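Long-range contact in protein CT_858 (Chlamydia trachomatis, PDB 3DPM), which probably acts as a serine-type endopeptidase, also called CPAF: residues L356-L361 / R450-K455. Residues are numbered along the deposited sequence; the frame is centred on the assembly and turned at random.
Sequences LTDRPL and RVQYSK
L356 and Y453 bring the two loops together: their CA atoms lie 4.6 Å apart, and CB of Y453 rests 4.1 Å from CA of L356. The carbonyl oxygens of this pair also come close, O of L356 to O of Y453 at 3.1 Å, although both are acceptors and cannot bond each other; R481 donates to the L356 oxygen, which probably eases the repulsion. The next carbonyl, O of T357, sits against the aliphatic base of Q452, 3.2 Å from its CB. The hydroxyl of T357 turns back on its own loop, where OG1 donates to O of R359 over a rather short 2.5 Å, approaching one of its lone pairs, and links the two residues either side of D358 in sequence. D358 meets two residues, Q452 at its CB and S454 at its carboxylate. The amide of Q452, carried past CG on an extended chain, brings OE1 close to CB of D358, a tight approach to be read with caution, while its NE2 is held by the carbonyl of H448. With CG lodged between backbone N and carbonyl carbon (chi1 52°), the D358 carboxylate reaches S454, whose OG gives OD2 a weak hydrogen bond of 2.9 Å at the exposed margin. Within the S41 peptidase region, the contact joins the loop leading from helix 346-354 into strand 361-368 to the approach to strand 457-461 of the mixed sheet. On its buried side L356 touches I324 of helix 316-330 and F472 of helix 468-478, and the side chain of Y453 touches F327 of helix 316-330.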
loop_
_atom_site.group_PDB
_atom_site.type_symbol
_atom_site.label_atom_id
_atom_site.label_comp_id
_atom_site.label_asym_id
_atom_site.label_seq_id
_atom_site.Cartn_x
_atom_site.Cartn_y
_atom_site.Cartn_z
ATOM N N LEU A 356 25.229 -13.830 18.069
ATOM C CA LEU A 356 25.589 -15.239 18.185
ATOM C C LEU A 356 26.974 -15.508 17.652
ATOM O O LEU A 356 27.341 -16.663 17.436
ATOM C CB LEU A 356 24.609 -16.106 17.401
ATOM C CG LEU A 356 23.136 -16.057 17.784
ATOM C CD1 LEU A 356 22.334 -16.813 16.735
ATOM C CD2 LEU A 356 22.941 -16.662 19.169
ATOM N N THR A 357 27.748 -14.452 17.433
ATOM C CA THR A 357 29.094 -14.620 16.909
ATOM C C THR A 357 30.063 -13.547 17.423
ATOM O O THR A 357 29.647 -12.449 17.798
ATOM C CB THR A 357 29.061 -14.562 15.381
ATOM O OG1 THR A 357 30.383 -14.743 14.860
ATOM C CG2 THR A 357 28.511 -13.208 14.921
ATOM N N ASP A 358 31.353 -13.868 17.466
ATOM C CA ASP A 358 32.331 -12.882 17.900
ATOM C C ASP A 358 33.266 -12.579 16.745
ATOM O O ASP A 358 34.233 -11.838 16.897
ATOM C CB ASP A 358 33.115 -13.353 19.134
ATOM C CG ASP A 358 33.721 -14.724 18.965
ATOM O OD1 ASP A 358 34.323 -14.991 17.902
ATOM O OD2 ASP A 358 33.603 -15.532 19.914
ATOM N N ARG A 359 32.958 -13.165 15.589
ATOM C CA ARG A 359 33.723 -12.951 14.365
ATOM C C ARG A 359 32.708 -12.643 13.267
ATOM O O ARG A 359 31.570 -13.105 13.316
ATOM C CB ARG A 359 34.537 -14.199 13.999
ATOM C CG ARG A 359 33.713 -15.437 13.657
ATOM C CD ARG A 359 34.569 -16.701 13.698
ATOM N NE ARG A 359 33.768 -17.927 13.627
ATOM C CZ ARG A 359 33.393 -18.523 12.499
ATOM N NH1 ARG A 359 33.744 -18.015 11.325
ATOM N NH2 ARG A 359 32.668 -19.635 12.544
ATOM N N PRO A 360 33.099 -11.844 12.268
ATOM C CA PRO A 360 32.168 -11.512 11.183
ATOM C C PRO A 360 31.726 -12.713 10.330
ATOM O O PRO A 360 32.454 -13.693 10.180
ATOM C CB PRO A 360 32.936 -10.458 10.379
ATOM C CG PRO A 360 34.381 -10.828 10.624
ATOM C CD PRO A 360 34.391 -11.156 12.097
ATOM N N LEU A 361 30.522 -12.624 9.779
ATOM C CA LEU A 361 29.973 -13.691 8.949
ATOM C C LEU A 361 29.675 -13.184 7.535
ATOM O O LEU A 361 29.126 -12.096 7.367
ATOM C CB LEU A 361 28.675 -14.219 9.570
ATOM C CG LEU A 361 28.631 -14.542 11.066
ATOM C CD1 LEU A 361 27.183 -14.765 11.485
ATOM C CD2 LEU A 361 29.480 -15.766 11.369
ATOM N N ARG A 450 27.721 -5.235 22.339
ATOM C CA ARG A 450 27.550 -5.586 23.748
ATOM C C ARG A 450 27.467 -7.085 24.054
ATOM O O ARG A 450 28.131 -7.564 24.971
ATOM C CB ARG A 450 26.315 -4.867 24.321
ATOM C CG ARG A 450 26.259 -3.376 23.983
ATOM C CD ARG A 450 25.033 -2.679 24.558
ATOM N NE ARG A 450 24.852 -1.352 23.972
ATOM C CZ ARG A 450 24.154 -0.367 24.535
ATOM N NH1 ARG A 450 23.563 -0.555 25.709
ATOM N NH2 ARG A 450 24.047 0.811 23.927
ATOM N N VAL A 451 26.670 -7.836 23.299
ATOM C CA VAL A 451 26.545 -9.266 23.569
ATOM C C VAL A 451 26.840 -10.211 22.406
ATOM O O VAL A 451 26.318 -10.052 21.303
ATOM C CB VAL A 451 25.140 -9.586 24.161
ATOM C CG1 VAL A 451 24.082 -8.734 23.489
ATOM C CG2 VAL A 451 24.819 -11.071 23.998
ATOM N N GLN A 452 27.689 -11.200 22.673
ATOM C CA GLN A 452 28.065 -12.195 21.674
ATOM C C GLN A 452 28.254 -13.568 22.311
ATOM O O GLN A 452 28.802 -13.679 23.414
ATOM C CB GLN A 452 29.360 -11.790 20.962
ATOM C CG GLN A 452 29.910 -10.436 21.354
ATOM C CD GLN A 452 31.100 -10.037 20.515
ATOM O OE1 GLN A 452 32.017 -10.829 20.304
ATOM N NE2 GLN A 452 31.102 -8.797 20.039
ATOM N N TYR A 453 27.789 -14.608 21.613
ATOM C CA TYR A 453 27.903 -15.993 22.076
ATOM C C TYR A 453 29.039 -16.669 21.309
ATOM O O TYR A 453 28.958 -16.847 20.094
ATOM C CB TYR A 453 26.602 -16.748 21.824
ATOM C CG TYR A 453 26.555 -18.103 22.478
ATOM C CD1 TYR A 453 26.240 -18.233 23.830
ATOM C CD2 TYR A 453 26.847 -19.259 21.753
ATOM C CE1 TYR A 453 26.214 -19.480 24.447
ATOM C CE2 TYR A 453 26.826 -20.516 22.363
ATOM C CZ TYR A 453 26.508 -20.616 23.707
ATOM O OH TYR A 453 26.482 -21.850 24.310
ATOM N N SER A 454 30.082 -17.068 22.026
ATOM C CA SER A 454 31.253 -17.668 21.401
ATOM C C SER A 454 31.265 -19.190 21.295
ATOM O O SER A 454 31.821 -19.743 20.346
ATOM C CB SER A 454 32.497 -17.208 22.159
ATOM O OG SER A 454 32.371 -15.844 22.526
ATOM N N LYS A 455 30.664 -19.866 22.265
ATOM C CA LYS A 455 30.637 -21.327 22.270
ATOM C C LYS A 455 29.874 -21.914 21.081
ATOM O O LYS A 455 29.105 -21.212 20.426
ATOM C CB LYS A 455 30.040 -21.815 23.589
ATOM C CG LYS A 455 30.864 -21.387 24.794
ATOM C CD LYS A 455 30.010 -21.206 26.037
ATOM C CE LYS A 455 30.800 -20.505 27.131
ATOM N NZ LYS A 455 29.938 -20.085 28.269
#